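Local coordinates for protein short-chain type dehydrogenase/reductase (PDB 3SVT) that probably works as an NAD-dependent oxidoreductase of the short-chain dehydrogenase/reductase family, on a substrate that remains to be established, at residues S21-G24 with K25-A29; T109-S113 with E114-R118; G148-S151 with I152-N156. All coordinates share one frame; numbering follows the deposited sequence.

Contact 1. Residues S21-G24 with K25-A29; sequences SGIG and KGVAA
I23 and V27, one turn apart at the start of helix 22-33, meet through a single pair of methyls, and their side chains cross obliquely with I23 CG2 4.1 Å from V27 CG2. V27 holds CG1 anti to the backbone N (chi1 168°), which swings CG2 back toward the preceding turn; there V27 CG2 also rests 3.4 Å from I23 O. That carbonyl takes the helical bond from V27 N, I23 O lying 2.9 Å from it.

On another side of the turn K25 stretches out, every torsion near anti. Its root lies against the backbone, K25 CB 3.6 Å from G22 O, and farther along K25 CD passes 4.1 Å from S21 CA; the ammonium then leads away, with a weak, long ion pair to E54. The bond from K25 N to S21 O is the least regular of the helical series, since the donor stands above the carbonyl plane. Beyond it G26 N bonds to G22 O and A28 N to G24 O, while A28 CB sits 3.4 Å from G24 O.

SGIG closes the glycine-rich TGxxxGxG motif of the family, at the turn from strand 13-17 into the helix, where G22 has a positive phi (47°). As in related enzymes, this turn probably lies against the dinucleotide.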
ATOM      1  N   SER B  21      14.272  28.346   4.366  1.00 33.30           N
ATOM      2  CA  SER B  21      13.468  28.326   5.593  1.00 34.39           C
ATOM      3  C   SER B  21      12.970  26.911   5.909  1.00 33.97           C
ATOM      4  O   SER B  21      13.228  25.972   5.154  1.00 31.59           O
ATOM      5  CB  SER B  21      12.271  29.255   5.452  1.00 35.90           C
ATOM      6  OG  SER B  21      11.414  28.752   4.454  1.00 35.53           O
ATOM      7  N   GLY B  22      12.279  26.774   7.045  1.00 34.96           N
ATOM      8  CA  GLY B  22      11.650  25.513   7.446  1.00 34.59           C
ATOM      9  C   GLY B  22      12.536  24.281   7.327  1.00 33.11           C
ATOM     10  O   GLY B  22      13.703  24.280   7.743  1.00 32.42           O
ATOM     11  N   ILE B  23      11.996  23.234   6.716  1.00 32.14           N
ATOM     12  CA  ILE B  23      12.693  21.954   6.661  1.00 31.28           C
ATOM     13  C   ILE B  23      14.028  22.033   5.915  1.00 30.65           C
ATOM     14  O   ILE B  23      15.050  21.535   6.385  1.00 30.08           O
ATOM     15  CB  ILE B  23      11.787  20.883   6.017  1.00 31.61           C
ATOM     16  CG1 ILE B  23      10.617  20.594   6.968  1.00 31.96           C
ATOM     17  CG2 ILE B  23      12.578  19.623   5.689  1.00 28.62           C
ATOM     18  CD1 ILE B  23       9.633  19.576   6.441  1.00 33.82           C
ATOM     19  N   GLY B  24      14.023  22.663   4.750  1.00 30.16           N
ATOM     20  CA  GLY B  24      15.242  22.781   3.974  1.00 29.43           C
ATOM     21  C   GLY B  24      16.384  23.432   4.741  1.00 30.06           C
ATOM     22  O   GLY B  24      17.529  22.966   4.676  1.00 30.51           O
ATOM     23  N   LYS B  25      16.092  24.503   5.468  1.00 30.81           N
ATOM     24  CA  LYS B  25      17.116  25.196   6.266  1.00 32.32           C
ATOM     25  C   LYS B  25      17.708  24.265   7.337  1.00 32.54           C
ATOM     26  O   LYS B  25      18.934  24.222   7.544  1.00 32.30           O
ATOM     27  CB  LYS B  25      16.510  26.448   6.912  1.00 33.88           C
ATOM     28  CG  LYS B  25      17.440  27.360   7.692  1.00 36.25           C
ATOM     29  CD  LYS B  25      16.611  28.574   8.196  1.00 38.05           C
ATOM     30  CE  LYS B  25      17.342  29.478   9.156  1.00 40.61           C
ATOM     31  NZ  LYS B  25      16.395  30.505   9.756  1.00 42.51           N
ATOM     32  N   GLY B  26      16.832  23.506   7.990  1.00 32.60           N
ATOM     33  CA  GLY B  26      17.265  22.516   8.976  1.00 32.85           C
ATOM     34  C   GLY B  26      18.130  21.420   8.374  1.00 31.77           C
ATOM     35  O   GLY B  26      19.082  20.967   8.989  1.00 31.36           O
ATOM     36  N   VAL B  27      17.787  20.973   7.174  1.00 30.46           N
ATOM     37  CA  VAL B  27      18.560  19.933   6.534  1.00 29.95           C
ATOM     38  C   VAL B  27      19.962  20.455   6.167  1.00 30.23           C
ATOM     39  O   VAL B  27      20.978  19.778   6.383  1.00 29.92           O
ATOM     40  CB  VAL B  27      17.830  19.378   5.271  1.00 29.68           C
ATOM     41  CG1 VAL B  27      18.773  18.512   4.479  1.00 29.06           C
ATOM     42  CG2 VAL B  27      16.545  18.606   5.664  1.00 27.78           C
ATOM     43  N   ALA B  28      19.983  21.670   5.616  1.00 29.46           N
ATOM     44  CA  ALA B  28      21.202  22.366   5.274  1.00 29.84           C
ATOM     45  C   ALA B  28      22.069  22.610   6.523  1.00 31.04           C
ATOM     46  O   ALA B  28      23.285  22.396   6.506  1.00 30.71           O
ATOM     47  CB  ALA B  28      20.855  23.711   4.582  1.00 29.40           C
ATOM     48  N   ALA B  29      21.419  23.024   7.605  1.00 31.75           N
ATOM     49  CA  ALA B  29      22.105  23.251   8.870  1.00 33.50           C
ATOM     50  C   ALA B  29      22.811  21.980   9.314  1.00 33.89           C
ATOM     51  O   ALA B  29      24.004  21.996   9.639  1.00 35.25           O
ATOM     52  CB  ALA B  29      21.120  23.696   9.943  1.00 33.42           C
TER

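Contact 2. Residues T109-S113 with E114-R118; sequences TQVDS and EAWRR
D112 and W116 meet where an extended backbone turns into helix 113-140, W116 N bonding to D112 O in the carbonyl plane at 2.9 Å. V111 still has extended torsions, and from S113 onward they are helical. The next bond, R117 N to S113 O, is 2.8 Å long, its donor tilted from the carbonyl plane.

D112 is the N-cap. Its CG stands anti to the backbone N (chi1 -179°), which carries OD1 over the first turn to accept from A115 N at 3.0 Å in a nearly straight bond (171°), met from above the carboxylate plane. The carboxylate carbon lies on the methyl of A115, with D112 CG 3.8 Å from A115 CB. R117 bends at chi3 so that its guanidinium folds back over the turn. S113 O lies 3.5 Å from the guanidinium plane, over its centre, and E114 N is on the same face, nearer the rim. R117 NH2 then forms a salt bridge with E114 OE1 at 2.9 Å, reaching that oxygen on its anti side. V111 CG2 approaches the indole obliquely, 4.2 Å from W116 CE3.

The second subunit takes up several polar ends: S113 OG bonds to its E75, W116 NE1 to its N125 and R117 NH1 to its Y129. M128 of that subunit packs on V111, S113 and W116, so this helix start belongs to the subunit interface, where long helices pair in the family. An anionic D112 would probably be stabilised by the amides of the helix start, and the guanidinium whose face lies on S113 O may further polarise that carbonyl.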
ATOM      1  N   THR B 109     -15.062  20.529  -5.605  1.00 29.58           N
ATOM      2  CA  THR B 109     -16.058  21.132  -6.490  1.00 30.34           C
ATOM      3  C   THR B 109     -15.901  22.654  -6.720  1.00 30.99           C
ATOM      4  O   THR B 109     -16.476  23.201  -7.671  1.00 32.20           O
ATOM      5  CB  THR B 109     -17.496  20.852  -5.964  1.00 30.72           C
ATOM      6  OG1 THR B 109     -17.541  21.142  -4.574  1.00 29.89           O
ATOM      7  CG2 THR B 109     -17.870  19.377  -6.136  1.00 29.57           C
ATOM      8  N   GLN B 110     -15.161  23.346  -5.862  1.00 31.02           N
ATOM      9  CA  GLN B 110     -14.973  24.796  -6.032  1.00 31.82           C
ATOM     10  C   GLN B 110     -13.520  25.178  -6.182  1.00 31.39           C
ATOM     11  O   GLN B 110     -13.165  26.357  -6.106  1.00 31.64           O
ATOM     12  CB  GLN B 110     -15.570  25.555  -4.839  1.00 32.85           C
ATOM     13  CG  GLN B 110     -17.102  25.431  -4.706  1.00 35.67           C
ATOM     14  CD  GLN B 110     -17.852  26.376  -5.635  1.00 39.88           C
ATOM     15  OE1 GLN B 110     -17.501  26.506  -6.811  1.00 43.65           O
ATOM     16  NE2 GLN B 110     -18.876  27.062  -5.108  1.00 39.05           N
ATOM     17  N   VAL B 111     -12.670  24.186  -6.406  1.00 30.94           N
ATOM     18  CA  VAL B 111     -11.244  24.417  -6.412  1.00 30.95           C
ATOM     19  C   VAL B 111     -10.861  25.466  -7.476  1.00 30.69           C
ATOM     20  O   VAL B 111     -11.381  25.491  -8.598  1.00 30.02           O
ATOM     21  CB  VAL B 111     -10.465  23.078  -6.600  1.00 31.00           C
ATOM     22  CG1 VAL B 111     -10.400  22.708  -8.039  1.00 31.47           C
ATOM     23  CG2 VAL B 111      -9.084  23.175  -6.040  1.00 32.40           C
ATOM     24  N   ASP B 112      -9.963  26.356  -7.081  1.00 30.40           N
ATOM     25  CA  ASP B 112      -9.406  27.358  -7.961  1.00 30.46           C
ATOM     26  C   ASP B 112      -8.410  26.671  -8.891  1.00 30.01           C
ATOM     27  O   ASP B 112      -7.363  26.196  -8.443  1.00 28.17           O
ATOM     28  CB  ASP B 112      -8.714  28.425  -7.118  1.00 31.26           C
ATOM     29  CG  ASP B 112      -8.112  29.540  -7.942  1.00 32.16           C
ATOM     30  OD1 ASP B 112      -7.637  29.338  -9.069  1.00 32.23           O
ATOM     31  OD2 ASP B 112      -8.074  30.640  -7.409  1.00 38.21           O
ATOM     32  N   SER B 113      -8.755  26.618 -10.180  1.00 29.32           N
ATOM     33  CA  SER B 113      -7.965  25.867 -11.151  1.00 29.16           C
ATOM     34  C   SER B 113      -6.590  26.464 -11.417  1.00 29.63           C
ATOM     35  O   SER B 113      -5.621  25.739 -11.661  1.00 29.05           O
ATOM     36  CB  SER B 113      -8.755  25.740 -12.447  1.00 29.89           C
ATOM     37  OG  SER B 113      -9.961  25.058 -12.186  1.00 27.04           O
ATOM     38  N   GLU B 114      -6.491  27.794 -11.363  1.00 30.20           N
ATOM     39  CA  GLU B 114      -5.191  28.446 -11.464  1.00 30.96           C
ATOM     40  C   GLU B 114      -4.281  28.089 -10.275  1.00 30.16           C
ATOM     41  O   GLU B 114      -3.118  27.719 -10.459  1.00 29.23           O
ATOM     42  CB  GLU B 114      -5.374  29.955 -11.548  1.00 32.04           C
ATOM     43  CG  GLU B 114      -4.065  30.707 -11.718  1.00 35.64           C
ATOM     44  CD  GLU B 114      -3.441  30.569 -13.090  1.00 40.03           C
ATOM     45  OE1 GLU B 114      -4.136  30.145 -14.035  1.00 41.70           O
ATOM     46  OE2 GLU B 114      -2.239  30.904 -13.213  1.00 42.03           O
ATOM     47  N   ALA B 115      -4.816  28.184  -9.066  1.00 29.04           N
ATOM     48  CA  ALA B 115      -4.071  27.739  -7.873  1.00 28.93           C
ATOM     49  C   ALA B 115      -3.661  26.261  -7.998  1.00 28.13           C
ATOM     50  O   ALA B 115      -2.509  25.903  -7.747  1.00 27.27           O
ATOM     51  CB  ALA B 115      -4.921  27.942  -6.625  1.00 28.76           C
ATOM     52  N   TRP B 116      -4.614  25.413  -8.400  1.00 27.71           N
ATOM     53  CA  TRP B 116      -4.336  23.995  -8.662  1.00 27.15           C
ATOM     54  C   TRP B 116      -3.184  23.794  -9.662  1.00 27.37           C
ATOM     55  O   TRP B 116      -2.211  23.090  -9.360  1.00 25.99           O
ATOM     56  CB  TRP B 116      -5.602  23.322  -9.191  1.00 27.51           C
ATOM     57  CG  TRP B 116      -5.431  21.906  -9.686  1.00 26.19           C
ATOM     58  CD1 TRP B 116      -4.956  21.511 -10.909  1.00 26.19           C
ATOM     59  CD2 TRP B 116      -5.783  20.705  -8.986  1.00 26.36           C
ATOM     60  NE1 TRP B 116      -4.970  20.130 -11.002  1.00 24.71           N
ATOM     61  CE2 TRP B 116      -5.477  19.612  -9.842  1.00 23.98           C
ATOM     62  CE3 TRP B 116      -6.343  20.441  -7.725  1.00 25.39           C
ATOM     63  CZ2 TRP B 116      -5.693  18.281  -9.469  1.00 24.17           C
ATOM     64  CZ3 TRP B 116      -6.566  19.108  -7.363  1.00 25.47           C
ATOM     65  CH2 TRP B 116      -6.230  18.052  -8.228  1.00 24.15           C
ATOM     66  N   ARG B 117      -3.282  24.450 -10.824  1.00 26.89           N
ATOM     67  CA  ARG B 117      -2.258  24.328 -11.858  1.00 27.24           C
ATOM     68  C   ARG B 117      -0.876  24.776 -11.369  1.00 27.55           C
ATOM     69  O   ARG B 117       0.117  24.157 -11.748  1.00 27.62           O
ATOM     70  CB  ARG B 117      -2.634  25.119 -13.132  1.00 26.77           C
ATOM     71  CG  ARG B 117      -3.641  24.426 -14.022  1.00 27.29           C
ATOM     72  CD  ARG B 117      -3.792  25.114 -15.390  1.00 25.45           C
ATOM     73  NE  ARG B 117      -4.282  26.468 -15.246  1.00 24.90           N
ATOM     74  CZ  ARG B 117      -5.570  26.819 -15.106  1.00 27.15           C
ATOM     75  NH1 ARG B 117      -6.546  25.921 -15.108  1.00 27.07           N
ATOM     76  NH2 ARG B 117      -5.899  28.106 -14.991  1.00 28.62           N
ATOM     77  N   ARG B 118      -0.811  25.864 -10.576  1.00 27.76           N
ATOM     78  CA  ARG B 118       0.457  26.336  -9.994  1.00 27.82           C
ATOM     79  C   ARG B 118       1.084  25.302  -9.075  1.00 27.60           C
ATOM     80  O   ARG B 118       2.286  24.967  -9.190  1.00 26.70           O
ATOM     81  CB  ARG B 118       0.277  27.665  -9.218  1.00 28.80           C
TER

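Contact 3. Residues G148-S151 with I152-N156; sequences GISS and IAASN
S151 and A153 touch where the chain leaves the end of strand 144-149 and enters a short helical turn, the serine side chain reaching over that turn. Starting at the root, S151 CB comes within 3.7 Å of A153 N. With OG anti to the backbone N (chi1 176°), the tip lies along the turn: S151 OG accepts from A153 N at 3.0 Å, the N-H nearly straight toward it (163°). The same oxygen has the methyl of A153 beside it, 3.5 Å from OG to A153 CB, and on another side I152 CG2 at 4.0 Å from S151 OG. I152 N is also near, but its N-H points poorly for a bond.

This is an N-cap, and the hydroxyl bonded to the amide two residues on makes it an ST turn. Thirteen residues before Y164, which it touches, S151 probably corresponds to the catalytic serine of classical short-chain dehydrogenases; Y164 and K168 fit the YxxxK motif, so the capping bond may also limit the rotation of the hydroxyl within the probable active site.

The main chain supports the same turn. S151 O accepts from A154 N at 2.9 Å, the donor standing above the carbonyl plane. A154 CB leans back to 3.7 Å from S150 OG. That serine's own polar partner is D172 on helix 163-182, which A154 also touches. Farther on, I152 O is gripped twice, by S155 N and N156 N. S155 OG donates to N156 OD1 at 2.7 Å in the plane of the amide carbonyl, and N251 ND2 is a second partner of that hydroxyl.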
ATOM      1  N   GLY B 148      13.570  13.047  -1.650  1.00 22.58           N
ATOM      2  CA  GLY B 148      12.442  13.913  -1.891  1.00 23.40           C
ATOM      3  C   GLY B 148      11.595  14.087  -0.654  1.00 24.53           C
ATOM      4  O   GLY B 148      11.241  13.105   0.024  1.00 24.22           O
ATOM      5  N   ILE B 149      11.245  15.330  -0.353  1.00 25.86           N
ATOM      6  CA  ILE B 149      10.346  15.590   0.781  1.00 27.26           C
ATOM      7  C   ILE B 149       8.893  15.689   0.321  1.00 27.50           C
ATOM      8  O   ILE B 149       8.507  16.630  -0.368  1.00 27.53           O
ATOM      9  CB  ILE B 149      10.702  16.853   1.551  1.00 28.27           C
ATOM     10  CG1 ILE B 149      12.185  16.840   1.948  1.00 28.99           C
ATOM     11  CG2 ILE B 149       9.774  16.985   2.784  1.00 27.32           C
ATOM     12  CD1 ILE B 149      12.570  15.743   2.908  1.00 30.51           C
ATOM     13  N   SER B 150       8.099  14.707   0.726  1.00 26.80           N
ATOM     14  CA  SER B 150       6.707  14.610   0.329  1.00 27.19           C
ATOM     15  C   SER B 150       5.816  15.150   1.461  1.00 27.26           C
ATOM     16  O   SER B 150       6.089  16.214   1.980  1.00 27.40           O
ATOM     17  CB  SER B 150       6.404  13.164  -0.042  1.00 27.10           C
ATOM     18  OG  SER B 150       5.049  12.959  -0.409  1.00 28.60           O
ATOM     19  N   SER B 151       4.752  14.434   1.822  1.00 27.43           N
ATOM     20  CA  SER B 151       3.865  14.825   2.921  1.00 26.83           C
ATOM     21  C   SER B 151       2.945  13.681   3.302  1.00 27.45           C
ATOM     22  O   SER B 151       2.609  12.829   2.478  1.00 26.82           O
ATOM     23  CB  SER B 151       2.971  16.000   2.525  1.00 27.48           C
ATOM     24  OG  SER B 151       2.045  16.314   3.566  1.00 25.55           O
ATOM     25  N   ILE B 152       2.506  13.680   4.559  1.00 27.51           N
ATOM     26  CA  ILE B 152       1.437  12.778   4.965  1.00 27.73           C
ATOM     27  C   ILE B 152       0.145  12.988   4.135  1.00 27.78           C
ATOM     28  O   ILE B 152      -0.691  12.090   4.038  1.00 28.35           O
ATOM     29  CB  ILE B 152       1.118  12.945   6.452  1.00 28.48           C
ATOM     30  CG1 ILE B 152       0.131  11.856   6.913  1.00 29.72           C
ATOM     31  CG2 ILE B 152       0.588  14.352   6.710  1.00 28.89           C
ATOM     32  CD1 ILE B 152       0.181  11.591   8.409  1.00 31.13           C
ATOM     33  N   ALA B 153      -0.026  14.169   3.550  1.00 27.11           N
ATOM     34  CA  ALA B 153      -1.129  14.414   2.637  1.00 27.15           C
ATOM     35  C   ALA B 153      -1.159  13.407   1.481  1.00 26.09           C
ATOM     36  O   ALA B 153      -2.233  13.119   0.963  1.00 27.09           O
ATOM     37  CB  ALA B 153      -1.110  15.863   2.123  1.00 26.69           C
ATOM     38  N   ALA B 154      -0.001  12.848   1.112  1.00 25.67           N
ATOM     39  CA  ALA B 154       0.077  11.770   0.126  1.00 25.26           C
ATOM     40  C   ALA B 154      -0.324  10.401   0.674  1.00 25.55           C
ATOM     41  O   ALA B 154      -0.804   9.573  -0.085  1.00 26.78           O
ATOM     42  CB  ALA B 154       1.541  11.678  -0.514  1.00 24.97           C
ATOM     43  N   SER B 155      -0.104  10.131   1.960  1.00 24.72           N
ATOM     44  CA  SER B 155      -0.382   8.783   2.499  1.00 24.94           C
ATOM     45  C   SER B 155      -1.797   8.680   3.055  1.00 25.13           C
ATOM     46  O   SER B 155      -2.368   7.603   3.067  1.00 24.77           O
ATOM     47  CB  SER B 155       0.616   8.381   3.590  1.00 24.56           C
ATOM     48  OG  SER B 155       0.618   9.309   4.659  1.00 25.61           O
ATOM     49  N   ASN B 156      -2.344   9.804   3.506  1.00 24.73           N
ATOM     50  CA  ASN B 156      -3.681   9.846   4.090  1.00 25.65           C
ATOM     51  C   ASN B 156      -4.446  11.029   3.488  1.00 25.95           C
ATOM     52  O   ASN B 156      -3.969  12.164   3.551  1.00 27.06           O
ATOM     53  CB  ASN B 156      -3.587   9.962   5.633  1.00 25.25           C
ATOM     54  CG  ASN B 156      -2.803   8.796   6.277  1.00 27.02           C
ATOM     55  OD1 ASN B 156      -1.581   8.663   6.078  1.00 23.71           O
ATOM     56  ND2 ASN B 156      -3.511   7.943   7.028  1.00 23.90           N
TER

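How the contacts relate
All three contacts sit at a helix start, and they follow one another along the chain. Contacts 1 and 3 lie on turns that leave strands of the central parallel sheet; their nearest atoms are about 4 Å apart without touching, although the centres are 18 Å apart. As in related enzymes, contact 1 would face the dinucleotide and contact 3 the substrate, consistent with one shared cleft. Contact 2 is on the far side of the chain's centre from contact 1, 29 Å between centres, and belongs to the subunit interface. Helix 113-140, which starts there, leads straight into the strand of contact 3; the nearest atoms of contacts 2 and 3 are about 11 Å apart.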